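Local coordinates for TPR repeat-containing protein (Cytophaga hutchinsonii, PDB 3U4T) that is of unknown function but, as a tetratricopeptide-repeat protein, probably serves as a scaffold for binding other proteins, at residues A[128-131]-A[132-135]; A[134-137]-A[138-141]. The protein carries 1 engineered substitution. All coordinates share one frame; numbering follows the deposited sequence.

Interaction 1: A[128-131]-A[132-135]; sequences IQYM and EKQI. Engineered in segment 132-135: Glu-132 (natural residue Ser).
Lys-133 covers one face of the Tyr-130 ring with its methylene chain. Lys-133 CE stands 3.6 Å above the ring plane, over the centre, in a CH-pi contact. Lys-133 NZ lies farther out over the same face, 4.8 Å from the Tyr-130 centroid, as a cation-pi contact. The lysine chain is extended up to CE and bends only at its last torsion (chi4 -60°), which carries the ammonium to Gln-129. The Lys-133 NZ to Gln-129 OE1 bond is weak, at 3.3 Å. With an alanine here instead of Tyr-130, the lysine methylenes would probably lose their aromatic cover and the ammonium would be freer to turn.

Ile-128 and the engineered Glu-132 are four residues apart, as are Gln-129 and Lys-133, and their side chains lie alongside each other. Ile-128 CG2 touches Glu-132 CD at 3.7 Å, and the Glu-132 carboxylate goes on to bond Tyr-152 on helix 142-154. The backbone bond from Glu-132 N to Ile-128 O is 2.9 Å long.

Gln-134 turns its amide back to the chain. Its NE2 donates to Met-131 O at 2.9 Å, on a lone pair in the carbonyl plane, and Gln-134 N adds a weak bond to the same oxygen. Side-chain and backbone donors thus satisfy the Met-131 carbonyl, while the lysine charge is probably eased by the ring face and, weakly, by the Gln-129 amide oxygen.

Interaction 2: A[134-137]-A[138-141]; sequences QIRP and TTTD
A beta turn at residues 136-139 forms this contact, in the loop that joins helix 124-131 to helix 142-154. Pro-137 and Thr-138 occupy its two corners. The closing bond, from Thr-139 N to Arg-136 O, is weak at 3.3 Å. A stronger link comes from the Thr-139 side chain. Arg-136 N donates to Thr-139 OG1 at 2.7 Å, with an N-H...O angle of 153°. The hydroxyl sits beside the threonine's own backbone N (chi1 -46°), and this brings it to the Arg-136 N-H. Gln-134 O lies near the same hydroxyl, 3.5 Å from Thr-139 OG1, a long approach. The hydroxyl therefore ties Thr-139 to the turn's first residue.

An apolar touch adds to the turn: Thr-138 CG2 packs on Arg-136 CB at 3.6 Å. The rest of Arg-136 folds back at chi2 (-62°) along the preceding chain. Arg-136 NH1 donates to Ile-135 O at 3.1 Å. The acceptor lies in the guanidinium plane, but the donor stands above the carbonyl plane. The same NH1 also bonds Lys-133 O, so two loop carbonyls are held by one nitrogen.

Beyond the turn the loop runs to Asp-141, the N-cap of helix 142-154, whose OD1 makes a weak bond to Lys-143 N. Ile-135 meanwhile packs on Val-144, Phe-145 and Leu-148 of that helix. The arrangement is a beta turn whose first N-H is bonded by the Thr-139 hydroxyl, followed by a helix N-cap, placed in a connection between successive helices of an alpha-helical repeat array.

Overall arrangement
The two contacts follow each other along the chain and share Gln-134 and Ile-135, with centres about 10 Å apart. Interaction 1 is partly buried and runs from helix 124-131 into the residues that follow it. Residues of its segments also pack against helices 109-120 and 142-154. Interaction 2 is a surface contact in the loop that leads to helix 142-154. Their chemistry follows this change of place. In 128-135 alone, helical spacing lines up side chains, giving pi and cation contacts beside the backbone bonds. Side chains bond the main chain in both, through an amide in 128-135 and through a hydroxyl and a guanidinium in 134-141. Together they cover the passage from one helix to the next.

Interaction 1: A[128-131]-A[132-135]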
loop_
_atom_site.group_PDB
_atom_site.type_symbol
_atom_site.label_atom_id
_atom_site.label_comp_id
_atom_site.label_asym_id
_atom_site.label_seq_id
_atom_site.Cartn_x
_atom_site.Cartn_y
_atom_site.Cartn_z
ATOM N N ILE A 128 6.392 9.671 -8.032
ATOM C CA ILE A 128 6.909 8.797 -9.069
ATOM C C ILE A 128 8.429 8.777 -9.050
ATOM O O ILE A 128 9.038 7.704 -9.136
ATOM C CB ILE A 128 6.478 9.261 -10.464
ATOM C CG1 ILE A 128 4.959 9.178 -10.595
ATOM C CG2 ILE A 128 7.172 8.404 -11.523
ATOM C CD1 ILE A 128 4.456 9.715 -11.909
ATOM N N GLN A 129 9.041 9.962 -8.962
ATOM C CA GLN A 129 10.505 10.053 -8.945
ATOM C C GLN A 129 11.099 9.124 -7.907
ATOM O O GLN A 129 12.015 8.349 -8.208
ATOM C CB GLN A 129 11.006 11.470 -8.632
ATOM C CG GLN A 129 12.526 11.466 -8.425
ATOM C CD GLN A 129 13.046 12.525 -7.463
ATOM O OE1 GLN A 129 14.131 12.376 -6.907
ATOM N NE2 GLN A 129 12.288 13.610 -7.281
ATOM N N TYR A 130 10.578 9.212 -6.683
ATOM C CA TYR A 130 11.061 8.393 -5.585
ATOM C C TYR A 130 10.656 6.927 -5.666
ATOM O O TYR A 130 11.424 6.048 -5.264
ATOM C CB TYR A 130 10.624 8.992 -4.252
ATOM C CG TYR A 130 11.605 10.003 -3.696
ATOM C CD1 TYR A 130 12.485 9.664 -2.664
ATOM C CD2 TYR A 130 11.679 11.286 -4.220
ATOM C CE1 TYR A 130 13.421 10.593 -2.167
ATOM C CE2 TYR A 130 12.607 12.216 -3.733
ATOM C CZ TYR A 130 13.472 11.859 -2.711
ATOM O OH TYR A 130 14.394 12.768 -2.249
HETATM N N MSE A 131 9.452 6.655 -6.168
HETATM C CA MSE A 131 9.027 5.270 -6.307
HETATM C C MSE A 131 9.921 4.569 -7.336
HETATM O O MSE A 131 10.180 3.377 -7.222
HETATM C CB MSE A 131 7.560 5.189 -6.729
HETATM C CG MSE A 131 6.581 5.154 -5.555
HETATM SE SE MSE A 131 4.773 5.261 -6.168
HETATM C CE MSE A 131 3.948 5.761 -4.477
ATOM N N GLU A 132 10.409 5.315 -8.325
ATOM C CA GLU A 132 11.283 4.749 -9.347
ATOM C C GLU A 132 12.685 4.449 -8.822
ATOM O O GLU A 132 13.430 3.683 -9.448
ATOM C CB GLU A 132 11.385 5.684 -10.554
ATOM C CG GLU A 132 10.120 5.770 -11.394
ATOM C CD GLU A 132 10.287 6.705 -12.568
ATOM O OE1 GLU A 132 10.902 7.764 -12.370
ATOM O OE2 GLU A 132 9.809 6.402 -13.681
ATOM N N LYS A 133 13.046 5.056 -7.688
ATOM C CA LYS A 133 14.360 4.833 -7.070
ATOM C C LYS A 133 14.479 3.392 -6.593
ATOM O O LYS A 133 15.566 2.926 -6.280
ATOM C CB LYS A 133 14.576 5.749 -5.861
ATOM C CG LYS A 133 14.873 7.226 -6.178
ATOM C CD LYS A 133 15.292 7.949 -4.889
ATOM C CE LYS A 133 15.315 9.474 -5.041
ATOM N NZ LYS A 133 16.258 9.967 -6.085
ATOM N N GLN A 134 13.351 2.695 -6.515
ATOM C CA GLN A 134 13.361 1.302 -6.084
ATOM C C GLN A 134 13.651 0.383 -7.261
ATOM O O GLN A 134 14.242 -0.678 -7.094
ATOM C CB GLN A 134 12.012 0.917 -5.501
ATOM C CG GLN A 134 11.681 1.558 -4.181
ATOM C CD GLN A 134 10.201 1.511 -3.921
ATOM O OE1 GLN A 134 9.758 1.253 -2.814
ATOM N NE2 GLN A 134 9.424 1.775 -4.956
ATOM N N ILE A 135 13.235 0.804 -8.451
ATOM C CA ILE A 135 13.425 0.000 -9.650
ATOM C C ILE A 135 14.874 -0.322 -9.988
ATOM O O ILE A 135 15.718 0.564 -10.140
ATOM C CB ILE A 135 12.785 0.668 -10.893
ATOM C CG1 ILE A 135 11.331 1.036 -10.603
ATOM C CG2 ILE A 135 12.806 -0.305 -12.081
ATOM C CD1 ILE A 135 10.472 -0.149 -10.277
#

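Interaction 2: A[134-137]-A[138-141]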
loop_
_atom_site.group_PDB
_atom_site.type_symbol
_atom_site.label_atom_id
_atom_site.label_comp_id
_atom_site.label_asym_id
_atom_site.label_seq_id
_atom_site.Cartn_x
_atom_site.Cartn_y
_atom_site.Cartn_z
ATOM N N GLN A 134 13.351 2.695 -6.515
ATOM C CA GLN A 134 13.361 1.302 -6.084
ATOM C C GLN A 134 13.651 0.383 -7.261
ATOM O O GLN A 134 14.242 -0.678 -7.094
ATOM C CB GLN A 134 12.012 0.917 -5.501
ATOM C CG GLN A 134 11.681 1.558 -4.181
ATOM C CD GLN A 134 10.201 1.511 -3.921
ATOM O OE1 GLN A 134 9.758 1.253 -2.814
ATOM N NE2 GLN A 134 9.424 1.775 -4.956
ATOM N N ILE A 135 13.235 0.804 -8.451
ATOM C CA ILE A 135 13.425 0.000 -9.650
ATOM C C ILE A 135 14.874 -0.322 -9.988
ATOM O O ILE A 135 15.718 0.564 -10.140
ATOM C CB ILE A 135 12.785 0.668 -10.893
ATOM C CG1 ILE A 135 11.331 1.036 -10.603
ATOM C CG2 ILE A 135 12.806 -0.305 -12.081
ATOM C CD1 ILE A 135 10.472 -0.149 -10.277
ATOM N N ARG A 136 15.138 -1.616 -10.096
ATOM C CA ARG A 136 16.440 -2.142 -10.460
ATOM C C ARG A 136 16.085 -3.197 -11.491
ATOM O O ARG A 136 14.934 -3.624 -11.567
ATOM C CB ARG A 136 17.131 -2.790 -9.253
ATOM C CG ARG A 136 17.640 -1.792 -8.212
ATOM C CD ARG A 136 18.700 -0.863 -8.799
ATOM N NE ARG A 136 19.283 0.014 -7.787
ATOM C CZ ARG A 136 18.754 1.170 -7.400
ATOM N NH1 ARG A 136 17.626 1.588 -7.956
ATOM N NH2 ARG A 136 19.345 1.894 -6.451
ATOM N N PRO A 137 17.048 -3.616 -12.319
ATOM C CA PRO A 137 16.699 -4.640 -13.307
ATOM C C PRO A 137 16.511 -6.013 -12.659
ATOM O O PRO A 137 16.463 -7.034 -13.340
ATOM C CB PRO A 137 17.876 -4.595 -14.275
ATOM C CG PRO A 137 19.020 -4.163 -13.402
ATOM C CD PRO A 137 18.394 -3.075 -12.569
ATOM N N THR A 138 16.385 -6.024 -11.338
ATOM C CA THR A 138 16.223 -7.261 -10.594
ATOM C C THR A 138 14.900 -7.274 -9.830
ATOM O O THR A 138 14.315 -8.332 -9.609
ATOM C CB THR A 138 17.400 -7.443 -9.583
ATOM O OG1 THR A 138 17.300 -8.721 -8.943
ATOM C CG2 THR A 138 17.371 -6.346 -8.516
ATOM N N THR A 139 14.450 -6.086 -9.433
ATOM C CA THR A 139 13.218 -5.888 -8.669
ATOM C C THR A 139 12.150 -6.957 -8.854
ATOM O O THR A 139 11.828 -7.359 -9.978
ATOM C CB THR A 139 12.595 -4.533 -9.001
ATOM O OG1 THR A 139 13.619 -3.529 -8.975
ATOM C CG2 THR A 139 11.512 -4.176 -7.969
ATOM N N THR A 140 11.586 -7.398 -7.734
ATOM C CA THR A 140 10.571 -8.435 -7.766
ATOM C C THR A 140 9.347 -8.139 -6.924
ATOM O O THR A 140 8.333 -8.819 -7.060
ATOM C CB THR A 140 11.145 -9.776 -7.288
ATOM O OG1 THR A 140 11.615 -9.651 -5.935
ATOM C CG2 THR A 140 12.286 -10.207 -8.185
ATOM N N ASP A 141 9.431 -7.140 -6.051
ATOM C CA ASP A 141 8.293 -6.812 -5.196
ATOM C C ASP A 141 7.156 -6.225 -6.028
ATOM O O ASP A 141 7.242 -5.098 -6.515
ATOM C CB ASP A 141 8.713 -5.823 -4.105
ATOM C CG ASP A 141 7.656 -5.660 -3.032
ATOM O OD1 ASP A 141 6.565 -6.264 -3.172
ATOM O OD2 ASP A 141 7.915 -4.927 -2.051
#